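PDB 1K1E: deoxy-D-mannose-octulosonate 8-phosphate phosphatase from Haemophilus influenzae Rd, which hydrolyses 3-deoxy-D-manno-octulosonate 8-phosphate to KDO and inorganic phosphate, a magnesium-dependent step in lipopolysaccharide biosynthesis. Local coordinates for residues Glu6-Val11 with Asp153-Ala158; Met48-Gln53 with Gln159-Val164; Lys34-Arg39 with Arg66-Asp71. All coordinates share one frame; numbering follows the deposited sequence.

Interaction 1: Glu6-Val11 with Asp153-Ala158; sequences ENIKFV and DMILQA
I155 carries most of the contact between helix 147-158 and the chain leading into strand 10-14, and it does so with two branches. Its CD1 methyl reaches farthest, meeting I8 CD1 at 3.8 Å and V11 CG2 at 3.9 Å, so one methyl group is shared between two residues of the other segment. The CG2 branch lies closer to the helix backbone and comes within 4.1 Å of I8 CB. The two isoleucines cross at about a right angle, each with CG1 anti to its carbonyl carbon (chi1 -62° in both) and an extended end that carries CD1 forward. V11 turns CG2 beside its own backbone N, on the side where I155 CD1 arrives. All three residues are buried, and the grip among them is purely apolar. One turn on, A158, in the last turn of the helix, is only partly buried. Here the backbones approach most closely, with the CA atoms of E6 and A158 5.5 Å apart. E6 CG rests 3.5 Å from A158 O, while the glutamate chain runs on beyond it. L47 of helix 38-49 also packs on V11. Helix against a central strand of a parallel sheet, joined by branched aliphatic residues, is the layering of the Rossmann-like α/β fold of HAD phosphatases.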
ATOM      1  N   GLU A   6       9.040 -20.375 -25.268  1.00 19.91           N
ATOM      2  CA  GLU A   6      10.332 -20.448 -25.913  1.00 23.83           C
ATOM      3  C   GLU A   6      10.509 -19.533 -27.105  1.00 22.95           C
ATOM      4  O   GLU A   6      11.631 -19.199 -27.478  1.00 26.69           O
ATOM      5  CB  GLU A   6      10.570 -21.841 -26.444  1.00 28.91           C
ATOM      6  CG  GLU A   6      11.550 -22.600 -25.619  1.00 34.58           C
ATOM      7  CD  GLU A   6      12.107 -23.708 -26.438  1.00 39.26           C
ATOM      8  OE1 GLU A   6      11.277 -24.303 -27.168  1.00 45.94           O
ATOM      9  OE2 GLU A   6      13.333 -23.984 -26.365  1.00 40.07           O
ATOM     10  N   ASN A   7       9.415 -19.173 -27.741  1.00 21.38           N
ATOM     11  CA  ASN A   7       9.515 -18.367 -28.951  1.00 22.23           C
ATOM     12  C   ASN A   7       9.250 -16.890 -28.692  1.00 25.31           C
ATOM     13  O   ASN A   7       9.238 -16.109 -29.645  1.00 20.45           O
ATOM     14  CB  ASN A   7       8.536 -18.886 -30.016  1.00 29.47           C
ATOM     15  CG  ASN A   7       8.892 -20.307 -30.517  1.00 32.56           C
ATOM     16  OD1 ASN A   7      10.069 -20.641 -30.687  1.00 41.04           O
ATOM     17  ND2 ASN A   7       7.887 -21.119 -30.765  1.00 36.31           N
ATOM     18  N   ILE A   8       9.035 -16.481 -27.432  1.00 15.79           N
ATOM     19  CA  ILE A   8       8.729 -15.071 -27.237  1.00 10.96           C
ATOM     20  C   ILE A   8       9.923 -14.187 -27.497  1.00 10.71           C
ATOM     21  O   ILE A   8      11.004 -14.433 -26.951  1.00 18.70           O
ATOM     22  CB  ILE A   8       8.191 -14.805 -25.787  1.00 13.12           C
ATOM     23  CG1 ILE A   8       6.867 -15.608 -25.638  1.00 13.68           C
ATOM     24  CG2 ILE A   8       7.983 -13.289 -25.562  1.00 23.56           C
ATOM     25  CD1 ILE A   8       6.208 -15.576 -24.265  1.00 22.21           C
ATOM     26  N   LYS A   9       9.704 -13.175 -28.334  1.00 16.43           N
ATOM     27  CA  LYS A   9      10.699 -12.191 -28.698  1.00 18.25           C
ATOM     28  C   LYS A   9      10.278 -10.788 -28.296  1.00 15.78           C
ATOM     29  O   LYS A   9      11.097  -9.873 -28.342  1.00 15.47           O
ATOM     30  CB  LYS A   9      10.970 -12.194 -30.223  1.00 20.39           C
ATOM     31  CG  LYS A   9      11.581 -13.512 -30.692  1.00 17.32           C
ATOM     32  CD  LYS A   9      12.877 -13.857 -29.964  1.00 17.37           C
ATOM     33  CE  LYS A   9      13.966 -12.798 -30.168  1.00 20.02           C
ATOM     34  NZ  LYS A   9      15.181 -13.320 -29.612  1.00 16.92           N
ATOM     35  N   PHE A  10       9.033 -10.628 -27.866  1.00 18.62           N
ATOM     36  CA  PHE A  10       8.477  -9.325 -27.527  1.00 18.03           C
ATOM     37  C   PHE A  10       7.433  -9.481 -26.433  1.00 13.45           C
ATOM     38  O   PHE A  10       6.596 -10.359 -26.470  1.00 15.67           O
ATOM     39  CB  PHE A  10       7.836  -8.770 -28.795  1.00 13.17           C
ATOM     40  CG  PHE A  10       7.404  -7.325 -28.739  1.00 13.91           C
ATOM     41  CD1 PHE A  10       8.127  -6.341 -28.041  1.00 13.93           C
ATOM     42  CD2 PHE A  10       6.266  -6.939 -29.484  1.00 14.59           C
ATOM     43  CE1 PHE A  10       7.715  -4.972 -28.075  1.00 15.47           C
ATOM     44  CE2 PHE A  10       5.844  -5.597 -29.531  1.00 17.49           C
ATOM     45  CZ  PHE A  10       6.548  -4.619 -28.835  1.00 13.14           C
ATOM     46  N   VAL A  11       7.492  -8.584 -25.486  1.00 12.14           N
ATOM     47  CA  VAL A  11       6.539  -8.566 -24.369  1.00 10.49           C
ATOM     48  C   VAL A  11       5.950  -7.181 -24.360  1.00 16.69           C
ATOM     49  O   VAL A  11       6.681  -6.178 -24.347  1.00 16.45           O
ATOM     50  CB  VAL A  11       7.251  -8.783 -23.068  1.00 16.77           C
ATOM     51  CG1 VAL A  11       6.287  -8.480 -21.856  1.00 13.60           C
ATOM     52  CG2 VAL A  11       7.742 -10.191 -23.025  1.00 16.88           C
ATOM     53  N   ASP A 153      10.558 -13.865 -15.531  1.00 11.55           N
ATOM     54  CA  ASP A 153      11.344 -14.981 -15.030  1.00 13.42           C
ATOM     55  C   ASP A 153      10.893 -16.258 -15.755  1.00 15.77           C
ATOM     56  O   ASP A 153      11.725 -17.072 -16.135  1.00 16.04           O
ATOM     57  CB  ASP A 153      11.096 -15.225 -13.538  1.00 17.39           C
ATOM     58  CG  ASP A 153      11.841 -14.271 -12.631  1.00 17.10           C
ATOM     59  OD1 ASP A 153      11.533 -14.361 -11.436  1.00 14.91           O
ATOM     60  OD2 ASP A 153      12.723 -13.488 -13.044  1.00 13.14           O
ATOM     61  N   MET A 154       9.575 -16.428 -15.904  1.00 10.82           N
ATOM     62  CA  MET A 154       9.036 -17.648 -16.549  1.00 12.21           C
ATOM     63  C   MET A 154       9.497 -17.744 -17.988  1.00 19.68           C
ATOM     64  O   MET A 154       9.917 -18.832 -18.456  1.00 16.88           O
ATOM     65  CB  MET A 154       7.493 -17.623 -16.582  1.00 17.32           C
ATOM     66  CG  MET A 154       6.814 -17.844 -15.266  1.00 24.40           C
ATOM     67  SD  MET A 154       5.012 -17.936 -15.529  1.00 35.21           S
ATOM     68  CE  MET A 154       4.966 -18.990 -16.910  1.00 12.62           C
ATOM     69  N   ILE A 155       9.379 -16.623 -18.698  1.00 12.69           N
ATOM     70  CA  ILE A 155       9.813 -16.626 -20.097  1.00 19.29           C
ATOM     71  C   ILE A 155      11.317 -16.944 -20.207  1.00 18.91           C
ATOM     72  O   ILE A 155      11.723 -17.789 -20.993  1.00 15.28           O
ATOM     73  CB  ILE A 155       9.502 -15.253 -20.774  1.00 14.78           C
ATOM     74  CG1 ILE A 155       7.983 -15.026 -20.763  1.00 15.36           C
ATOM     75  CG2 ILE A 155      10.087 -15.248 -22.223  1.00 12.23           C
ATOM     76  CD1 ILE A 155       7.515 -13.641 -21.246  1.00 14.72           C
ATOM     77  N   LEU A 156      12.141 -16.227 -19.453  1.00 13.66           N
ATOM     78  CA  LEU A 156      13.577 -16.478 -19.496  1.00 10.46           C
ATOM     79  C   LEU A 156      13.953 -17.894 -19.093  1.00 18.97           C
ATOM     80  O   LEU A 156      14.885 -18.509 -19.661  1.00 19.18           O
ATOM     81  CB  LEU A 156      14.329 -15.483 -18.613  1.00 14.77           C
ATOM     82  CG  LEU A 156      14.281 -14.044 -19.148  1.00 13.03           C
ATOM     83  CD1 LEU A 156      14.729 -13.053 -18.107  1.00 14.42           C
ATOM     84  CD2 LEU A 156      15.167 -13.941 -20.392  1.00 14.46           C
ATOM     85  N   GLN A 157      13.255 -18.435 -18.103  1.00 18.16           N
ATOM     86  CA  GLN A 157      13.589 -19.789 -17.740  1.00 14.38           C
ATOM     87  C   GLN A 157      13.248 -20.725 -18.881  1.00 18.00           C
ATOM     88  O   GLN A 157      13.987 -21.646 -19.148  1.00 22.76           O
ATOM     89  CB  GLN A 157      12.814 -20.195 -16.520  1.00 23.43           C
ATOM     90  CG  GLN A 157      13.042 -21.631 -16.155  1.00 25.54           C
ATOM     91  CD  GLN A 157      12.878 -21.755 -14.702  1.00 32.04           C
ATOM     92  OE1 GLN A 157      13.728 -21.263 -13.924  1.00 38.85           O
ATOM     93  NE2 GLN A 157      11.762 -22.346 -14.286  1.00 36.19           N
ATOM     94  N   ALA A 158      12.116 -20.497 -19.540  1.00 20.28           N
ATOM     95  CA  ALA A 158      11.708 -21.343 -20.664  1.00 22.15           C
ATOM     96  C   ALA A 158      12.753 -21.317 -21.772  1.00 25.34           C
ATOM     97  O   ALA A 158      12.949 -22.337 -22.424  1.00 22.41           O
ATOM     98  CB  ALA A 158      10.353 -20.906 -21.212  1.00 23.16           C
TER

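Interaction 2: Met48-Gln53 with Gln159-Val164; sequences MDADIQ and QGKSSV
K161 reaches across to A50 and makes the central bond of this contact, its NZ donating to A50 O at 2.5 Å, an unusually short length whose exact value is doubtful. The ammonium nitrogen stands tilted 32° from the carbonyl plane, with a C=O...N angle of 132°. The lysine chain is extended beyond CG, and its CD passes 3.5 Å from A50 CB, so the aliphatic part packs on the alanine methyl before the charged end reaches the carbonyl. The same A50 O takes a second bond from a water, at 2.6 Å, which also donates to Q159 OE1 at 3.1 Å. Q159 and I52 approach from opposite directions, and the I52 CD1 methyl lies 3.6 Å from Q159 OE1, and almost as near its NE2. At the edge, V164 CG2 comes within 4.3 Å of D49 OD1, which is hydrogen-bonded to S174 OG.

The next shell fixes these groups. Q159 NE2 bonds to the backbone oxygens of I8 and L5, which holds the amide while OE1 faces the water. Both segments carry helix ends closed by Schellman motifs: D51, with positive phi, ends helix 38-49, and G160 does the same for helix 147-158. The turn after G160 places K161 opposite A50, just past the end of helix 38-49. L156 of helix 147-158 packs against both A50 and K161.

Two donors thus converge on one carbonyl oxygen at a helix C-terminus. A positive ammonium there would be expected to suit the negative end of the helix dipole, whereas D51 OD1, 6.0 Å from K161 NZ and already salt-bridged to K9, could add only a weak attraction.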
ATOM      1  N   MET A  48      15.261  -7.395 -22.084  1.00 12.88           N
ATOM      2  CA  MET A  48      15.925  -6.688 -23.167  1.00 13.46           C
ATOM      3  C   MET A  48      17.326  -7.244 -23.375  1.00 21.64           C
ATOM      4  O   MET A  48      17.792  -7.415 -24.514  1.00 20.38           O
ATOM      5  CB  MET A  48      15.905  -5.219 -22.788  1.00 11.49           C
ATOM      6  CG  MET A  48      14.476  -4.665 -22.653  1.00 21.55           C
ATOM      7  SD  MET A  48      14.289  -2.871 -22.271  1.00 33.43           S
ATOM      8  CE  MET A  48      15.736  -2.576 -21.669  1.00 23.96           C
ATOM      9  N   ASP A  49      18.004  -7.531 -22.275  1.00 15.98           N
ATOM     10  CA  ASP A  49      19.363  -8.096 -22.311  1.00 21.83           C
ATOM     11  C   ASP A  49      19.390  -9.488 -22.992  1.00 23.54           C
ATOM     12  O   ASP A  49      20.386  -9.843 -23.632  1.00 20.64           O
ATOM     13  CB  ASP A  49      19.917  -8.160 -20.887  1.00 19.26           C
ATOM     14  CG  ASP A  49      21.294  -8.838 -20.789  1.00 27.61           C
ATOM     15  OD1 ASP A  49      21.394 -10.008 -20.313  1.00 27.59           O
ATOM     16  OD2 ASP A  49      22.289  -8.190 -21.186  1.00 24.56           O
ATOM     17  N   ALA A  50      18.289 -10.232 -22.868  1.00 16.53           N
ATOM     18  CA  ALA A  50      18.165 -11.566 -23.415  1.00 18.84           C
ATOM     19  C   ALA A  50      17.514 -11.533 -24.810  1.00 16.96           C
ATOM     20  O   ALA A  50      16.953 -12.551 -25.256  1.00 17.79           O
ATOM     21  CB  ALA A  50      17.339 -12.436 -22.473  1.00 19.71           C
ATOM     22  N   ASP A  51      17.576 -10.360 -25.447  1.00 15.69           N
ATOM     23  CA  ASP A  51      17.070 -10.100 -26.795  1.00 17.45           C
ATOM     24  C   ASP A  51      15.559 -10.185 -26.895  1.00 18.56           C
ATOM     25  O   ASP A  51      15.052 -10.581 -27.921  1.00 15.39           O
ATOM     26  CB  ASP A  51      17.680 -11.089 -27.795  1.00 21.25           C
ATOM     27  CG  ASP A  51      17.551 -10.616 -29.235  1.00 28.36           C
ATOM     28  OD1 ASP A  51      17.356 -11.482 -30.128  1.00 31.59           O
ATOM     29  OD2 ASP A  51      17.653  -9.385 -29.486  1.00 28.38           O
ATOM     30  N   ILE A  52      14.852  -9.861 -25.824  1.00 11.68           N
ATOM     31  CA  ILE A  52      13.393  -9.860 -25.913  1.00 13.01           C
ATOM     32  C   ILE A  52      12.965  -8.422 -25.696  1.00 15.22           C
ATOM     33  O   ILE A  52      13.154  -7.856 -24.596  1.00 15.31           O
ATOM     34  CB  ILE A  52      12.830 -10.743 -24.836  1.00 14.58           C
ATOM     35  CG1 ILE A  52      13.254 -12.200 -25.092  1.00 14.52           C
ATOM     36  CG2 ILE A  52      11.307 -10.501 -24.776  1.00 14.75           C
ATOM     37  CD1 ILE A  52      12.873 -13.105 -23.912  1.00 15.37           C
ATOM     38  N   GLN A  53      12.390  -7.786 -26.714  1.00 10.34           N
ATOM     39  CA  GLN A  53      12.058  -6.393 -26.499  1.00 13.48           C
ATOM     40  C   GLN A  53      10.869  -6.224 -25.566  1.00 14.79           C
ATOM     41  O   GLN A  53      10.049  -7.155 -25.423  1.00 15.99           O
ATOM     42  CB  GLN A  53      11.746  -5.763 -27.830  1.00 22.75           C
ATOM     43  CG  GLN A  53      12.931  -5.895 -28.805  1.00 15.19           C
ATOM     44  CD  GLN A  53      12.516  -5.414 -30.209  1.00 17.54           C
ATOM     45  OE1 GLN A  53      12.285  -4.227 -30.421  1.00 20.33           O
ATOM     46  NE2 GLN A  53      12.372  -6.344 -31.125  1.00 21.96           N
ATOM     47  N   GLN A 159      13.420 -20.167 -21.973  1.00 26.01           N
ATOM     48  CA  GLN A 159      14.472 -20.005 -22.976  1.00 18.90           C
ATOM     49  C   GLN A 159      15.883 -20.457 -22.505  1.00 18.76           C
ATOM     50  O   GLN A 159      16.882 -20.254 -23.208  1.00 18.36           O
ATOM     51  CB  GLN A 159      14.476 -18.533 -23.438  1.00 21.07           C
ATOM     52  CG  GLN A 159      13.074 -18.211 -24.080  1.00 23.38           C
ATOM     53  CD  GLN A 159      12.999 -16.919 -24.840  1.00 19.78           C
ATOM     54  OE1 GLN A 159      13.996 -16.322 -25.111  1.00 20.43           O
ATOM     55  NE2 GLN A 159      11.779 -16.474 -25.177  1.00 20.02           N
ATOM     56  N   GLY A 160      15.957 -21.030 -21.313  1.00 19.67           N
ATOM     57  CA  GLY A 160      17.223 -21.516 -20.740  1.00 23.52           C
ATOM     58  C   GLY A 160      18.178 -20.413 -20.299  1.00 22.15           C
ATOM     59  O   GLY A 160      19.419 -20.588 -20.232  1.00 19.11           O
ATOM     60  N   LYS A 161      17.601 -19.242 -20.032  1.00 20.08           N
ATOM     61  CA  LYS A 161      18.360 -18.053 -19.614  1.00 20.39           C
ATOM     62  C   LYS A 161      18.089 -17.690 -18.167  1.00 19.91           C
ATOM     63  O   LYS A 161      18.331 -16.540 -17.758  1.00 24.06           O
ATOM     64  CB  LYS A 161      17.986 -16.862 -20.489  1.00 17.46           C
ATOM     65  CG  LYS A 161      18.125 -17.157 -21.989  1.00 20.27           C
ATOM     66  CD  LYS A 161      17.647 -15.940 -22.819  1.00 25.32           C
ATOM     67  CE  LYS A 161      18.172 -15.990 -24.297  1.00 30.66           C
ATOM     68  NZ  LYS A 161      17.646 -14.971 -25.298  1.00 33.80           N
ATOM     69  N   SER A 162      17.635 -18.654 -17.389  1.00 19.51           N
ATOM     70  CA  SER A 162      17.330 -18.355 -15.986  1.00 20.48           C
ATOM     71  C   SER A 162      18.608 -17.946 -15.221  1.00 18.22           C
ATOM     72  O   SER A 162      18.533 -17.216 -14.230  1.00 15.60           O
ATOM     73  CB  SER A 162      16.694 -19.574 -15.278  1.00 23.65           C
ATOM     74  OG  SER A 162      17.672 -20.492 -14.808  1.00 21.68           O
ATOM     75  N   SER A 163      19.779 -18.381 -15.681  1.00 20.49           N
ATOM     76  CA  SER A 163      20.994 -18.015 -14.948  1.00 20.62           C
ATOM     77  C   SER A 163      21.236 -16.513 -14.702  1.00 18.58           C
ATOM     78  O   SER A 163      21.926 -16.185 -13.738  1.00 16.92           O
ATOM     79  CB  SER A 163      22.259 -18.665 -15.596  1.00 26.14           C
ATOM     80  OG  SER A 163      22.633 -17.994 -16.786  1.00 30.16           O
ATOM     81  N   VAL A 164      20.656 -15.617 -15.509  1.00 16.65           N
ATOM     82  CA  VAL A 164      20.822 -14.173 -15.305  1.00 13.47           C
ATOM     83  C   VAL A 164      20.124 -13.754 -13.996  1.00 17.46           C
ATOM     84  O   VAL A 164      20.513 -12.784 -13.329  1.00 16.70           O
ATOM     85  CB  VAL A 164      20.219 -13.373 -16.528  1.00 19.17           C
ATOM     86  CG1 VAL A 164      18.668 -13.412 -16.490  1.00 18.27           C
ATOM     87  CG2 VAL A 164      20.716 -11.934 -16.533  1.00 23.23           C
TER
HETATM   88  O   HOH W   1      15.415 -14.102 -26.754  1.00 27.28           O

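Interaction 3: Lys34-Arg39 with Arg66-Asp71; sequences KSFHVR and RRRIAD
Among residues thought by similarity to bind substrate (H37, V38, R39 and R68), where strand 30-37 passes into helix 38-49, F36 meets R68 of helix 63-72. The arginine's aliphatic stem lies over one face of the phenyl ring. R68 CG sits 3.3 Å from the ring centroid, only 10° off the ring normal, a well-centred CH-pi contact, and R68 CB reaches F36 CE1 at 3.5 Å. R68 CB points toward the strand, CG lies anti to the backbone N, and the chain then bends at chi2 (48°), which lays its methylenes across the ring. Farther along, R68 NE comes to 3.6 Å from F36 CB, and the guanidinium plane is turned 29° from that of the ring. The two side chains slide past each other in opposite directions, so the guanidinium ends beside the backbone, its NH2 3.6 Å from H37 O.

The polar end of R68 is held by other partners: NH1 bonds to Y26 OH of the second subunit and NH2 to OE1 of the C-terminal residue, Q180. That same tyrosine meets the F36 ring edge-to-face, and K34 to H37 pair antiparallel with a strand of the second subunit, so the contact lies against the subunit interface. R67 NE and D71 OD1 form a salt bridge whose hydrogen bond is weak, and D71 OD2 bonds to Y26 OH of the second subunit. An arginine stem in CH-pi contact with an aromatic face, its charged end near the N-cap residue H37, is consistent with the phosphosugar pocket of a tetrameric KdsC phosphatase.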
ATOM      1  N   LYS A  34       2.986   7.952  -9.791  1.00 12.60           N
ATOM      2  CA  LYS A  34       2.735   6.616 -10.315  1.00 11.64           C
ATOM      3  C   LYS A  34       3.683   5.697  -9.584  1.00 13.11           C
ATOM      4  O   LYS A  34       4.881   5.967  -9.502  1.00 15.79           O
ATOM      5  CB  LYS A  34       2.915   6.516 -11.828  1.00 14.38           C
ATOM      6  CG  LYS A  34       1.848   7.322 -12.536  1.00 19.76           C
ATOM      7  CD  LYS A  34       1.813   6.993 -14.044  1.00 20.20           C
ATOM      8  CE  LYS A  34       1.156   5.605 -14.228  1.00 15.56           C
ATOM      9  NZ  LYS A  34      -0.336   5.541 -13.772  1.00 14.99           N
ATOM     10  N   SER A  35       3.181   4.567  -9.091  1.00 11.07           N
ATOM     11  CA  SER A  35       4.030   3.721  -8.287  1.00 14.93           C
ATOM     12  C   SER A  35       4.360   2.411  -8.987  1.00 15.43           C
ATOM     13  O   SER A  35       3.468   1.576  -9.138  1.00 13.48           O
ATOM     14  CB  SER A  35       3.308   3.468  -6.961  1.00 13.71           C
ATOM     15  OG  SER A  35       2.994   4.727  -6.340  1.00 11.28           O
ATOM     16  N   PHE A  36       5.622   2.213  -9.341  1.00 11.94           N
ATOM     17  CA  PHE A  36       6.038   0.986 -10.079  1.00 12.09           C
ATOM     18  C   PHE A  36       6.710   0.037  -9.119  1.00 15.28           C
ATOM     19  O   PHE A  36       6.753   0.326  -7.907  1.00 17.59           O
ATOM     20  CB  PHE A  36       6.976   1.406 -11.201  1.00  7.42           C
ATOM     21  CG  PHE A  36       6.332   2.331 -12.167  1.00 11.60           C
ATOM     22  CD1 PHE A  36       6.514   3.719 -12.072  1.00 15.91           C
ATOM     23  CD2 PHE A  36       5.466   1.829 -13.140  1.00 14.86           C
ATOM     24  CE1 PHE A  36       5.837   4.595 -12.940  1.00 12.10           C
ATOM     25  CE2 PHE A  36       4.785   2.734 -14.013  1.00  6.76           C
ATOM     26  CZ  PHE A  36       4.976   4.092 -13.900  1.00 11.19           C
ATOM     27  N   HIS A  37       7.211  -1.099  -9.597  1.00  8.09           N
ATOM     28  CA  HIS A  37       7.846  -2.033  -8.673  1.00 12.75           C
ATOM     29  C   HIS A  37       9.252  -2.286  -9.146  1.00 16.07           C
ATOM     30  O   HIS A  37       9.480  -2.575 -10.339  1.00 14.32           O
ATOM     31  CB  HIS A  37       7.022  -3.325  -8.579  1.00  9.71           C
ATOM     32  CG  HIS A  37       7.514  -4.247  -7.522  1.00 13.56           C
ATOM     33  ND1 HIS A  37       6.826  -4.484  -6.347  1.00 20.56           N
ATOM     34  CD2 HIS A  37       8.672  -4.959  -7.440  1.00 10.66           C
ATOM     35  CE1 HIS A  37       7.537  -5.314  -5.585  1.00 10.31           C
ATOM     36  NE2 HIS A  37       8.652  -5.615  -6.227  1.00 23.47           N
ATOM     37  N   VAL A  38      10.189  -2.204  -8.211  1.00 15.27           N
ATOM     38  CA  VAL A  38      11.595  -2.342  -8.590  1.00 14.93           C
ATOM     39  C   VAL A  38      11.936  -3.693  -9.240  1.00 12.90           C
ATOM     40  O   VAL A  38      12.751  -3.718 -10.157  1.00 12.45           O
ATOM     41  CB  VAL A  38      12.471  -2.120  -7.367  1.00 17.00           C
ATOM     42  CG1 VAL A  38      12.291  -3.298  -6.367  1.00 11.19           C
ATOM     43  CG2 VAL A  38      13.915  -1.893  -7.782  1.00 16.46           C
ATOM     44  N   ARG A  39      11.345  -4.803  -8.761  1.00 11.28           N
ATOM     45  CA  ARG A  39      11.733  -6.072  -9.367  1.00  9.65           C
ATOM     46  C   ARG A  39      11.144  -6.240 -10.801  1.00 16.64           C
ATOM     47  O   ARG A  39      11.701  -6.982 -11.630  1.00 14.17           O
ATOM     48  CB  ARG A  39      11.380  -7.235  -8.479  1.00  7.19           C
ATOM     49  CG  ARG A  39      11.990  -7.077  -7.028  1.00 11.62           C
ATOM     50  CD  ARG A  39      12.022  -8.392  -6.197  1.00 11.74           C
ATOM     51  NE  ARG A  39      10.672  -8.729  -5.733  1.00 10.33           N
ATOM     52  CZ  ARG A  39      10.135  -8.233  -4.611  1.00 12.55           C
ATOM     53  NH1 ARG A  39      10.779  -7.378  -3.809  1.00  9.77           N
ATOM     54  NH2 ARG A  39       8.932  -8.619  -4.274  1.00 16.29           N
ATOM     55  N   ARG A  66       6.166   8.586 -18.871  1.00 17.13           N
ATOM     56  CA  ARG A  66       7.271   8.714 -19.800  1.00 16.83           C
ATOM     57  C   ARG A  66       8.644   8.680 -19.122  1.00 12.15           C
ATOM     58  O   ARG A  66       9.592   8.134 -19.650  1.00 14.49           O
ATOM     59  CB  ARG A  66       7.033   9.986 -20.625  1.00 14.89           C
ATOM     60  CG  ARG A  66       5.980   9.694 -21.728  1.00 20.57           C
ATOM     61  CD  ARG A  66       5.565  10.942 -22.492  1.00 20.35           C
ATOM     62  NE  ARG A  66       4.545  10.682 -23.531  1.00 24.28           N
ATOM     63  CZ  ARG A  66       4.820  10.403 -24.802  1.00 20.15           C
ATOM     64  NH1 ARG A  66       6.067  10.316 -25.207  1.00 19.46           N
ATOM     65  NH2 ARG A  66       3.845  10.318 -25.705  1.00 22.44           N
ATOM     66  N   ARG A  67       8.703   9.226 -17.918  1.00 13.87           N
ATOM     67  CA  ARG A  67       9.938   9.244 -17.158  1.00 17.80           C
ATOM     68  C   ARG A  67      10.293   7.805 -16.779  1.00 13.68           C
ATOM     69  O   ARG A  67      11.439   7.394 -16.873  1.00 13.39           O
ATOM     70  CB  ARG A  67       9.750  10.094 -15.908  1.00 11.57           C
ATOM     71  CG  ARG A  67      11.022  10.141 -14.964  1.00 12.17           C
ATOM     72  CD  ARG A  67      12.255  10.365 -15.740  1.00 17.19           C
ATOM     73  NE  ARG A  67      13.464  10.344 -14.918  1.00 24.98           N
ATOM     74  CZ  ARG A  67      14.167  11.419 -14.583  1.00 30.54           C
ATOM     75  NH1 ARG A  67      13.769  12.610 -15.022  1.00 28.39           N
ATOM     76  NH2 ARG A  67      15.271  11.304 -13.808  1.00 27.37           N
ATOM     77  N   ARG A  68       9.295   7.032 -16.374  1.00 10.95           N
ATOM     78  CA  ARG A  68       9.550   5.633 -15.997  1.00 12.10           C
ATOM     79  C   ARG A  68      10.028   4.879 -17.223  1.00 11.88           C
ATOM     80  O   ARG A  68      11.011   4.136 -17.146  1.00 15.74           O
ATOM     81  CB  ARG A  68       8.270   5.023 -15.416  1.00  8.92           C
ATOM     82  CG  ARG A  68       8.383   3.489 -14.918  1.00 16.82           C
ATOM     83  CD  ARG A  68       9.600   3.261 -14.061  1.00 14.65           C
ATOM     84  NE  ARG A  68       9.632   1.913 -13.539  1.00 13.05           N
ATOM     85  CZ  ARG A  68      10.642   1.377 -12.879  1.00 17.28           C
ATOM     86  NH1 ARG A  68      11.763   2.086 -12.641  1.00 18.06           N
ATOM     87  NH2 ARG A  68      10.522   0.097 -12.495  1.00 13.90           N
ATOM     88  N   ILE A  69       9.334   5.049 -18.352  1.00 12.21           N
ATOM     89  CA  ILE A  69       9.737   4.405 -19.602  1.00 15.55           C
ATOM     90  C   ILE A  69      11.202   4.730 -20.004  1.00 13.72           C
ATOM     91  O   ILE A  69      11.981   3.845 -20.380  1.00 15.78           O
ATOM     92  CB  ILE A  69       8.806   4.830 -20.689  1.00 15.96           C
ATOM     93  CG1 ILE A  69       7.471   4.050 -20.536  1.00 15.47           C
ATOM     94  CG2 ILE A  69       9.464   4.613 -22.056  1.00 16.94           C
ATOM     95  CD1 ILE A  69       6.370   4.583 -21.449  1.00 16.33           C
ATOM     96  N   ALA A  70      11.565   5.991 -19.863  1.00 15.65           N
ATOM     97  CA  ALA A  70      12.924   6.480 -20.187  1.00 22.10           C
ATOM     98  C   ALA A  70      13.957   5.879 -19.249  1.00 22.30           C
ATOM     99  O   ALA A  70      15.013   5.424 -19.695  1.00 17.30           O
ATOM    100  CB  ALA A  70      12.939   8.037 -20.126  1.00 15.11           C
ATOM    101  N   ASP A  71      13.654   5.859 -17.939  1.00 16.89           N
ATOM    102  CA  ASP A  71      14.572   5.257 -16.974  1.00 14.30           C
ATOM    103  C   ASP A  71      14.818   3.787 -17.295  1.00 17.15           C
ATOM    104  O   ASP A  71      15.912   3.289 -17.097  1.00 18.21           O
ATOM    105  CB  ASP A  71      14.017   5.319 -15.544  1.00 12.95           C
ATOM    106  CG  ASP A  71      14.122   6.673 -14.919  1.00 21.29           C
ATOM    107  OD1 ASP A  71      14.699   7.595 -15.560  1.00 20.53           O
ATOM    108  OD2 ASP A  71      13.625   6.817 -13.759  1.00 20.62           O
TER

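In the fold
From the N terminus, the chain enters strand 10-14 through 6-11, makes the hairpin of strands 23-27 and 30-37, and continues through helix 38-49 to strand 53-58 and helix 63-72. Interaction 3 closes the shortest loop, tying 34-39 to 66-71. Interaction 1 closes a loop spanning most of the chain, and interaction 3 nests inside it. Interaction 2 follows directly, with 159-164 reaching back to 48-53, so it crosses both others. Interactions 1 and 2 touch and tie helix 147-158 and the turn into helix 163-166 to strand 10-14 and the end of helix 38-49; interaction 3, its centre about 21 and 20 Å from theirs, joins hairpin and helix 63-72.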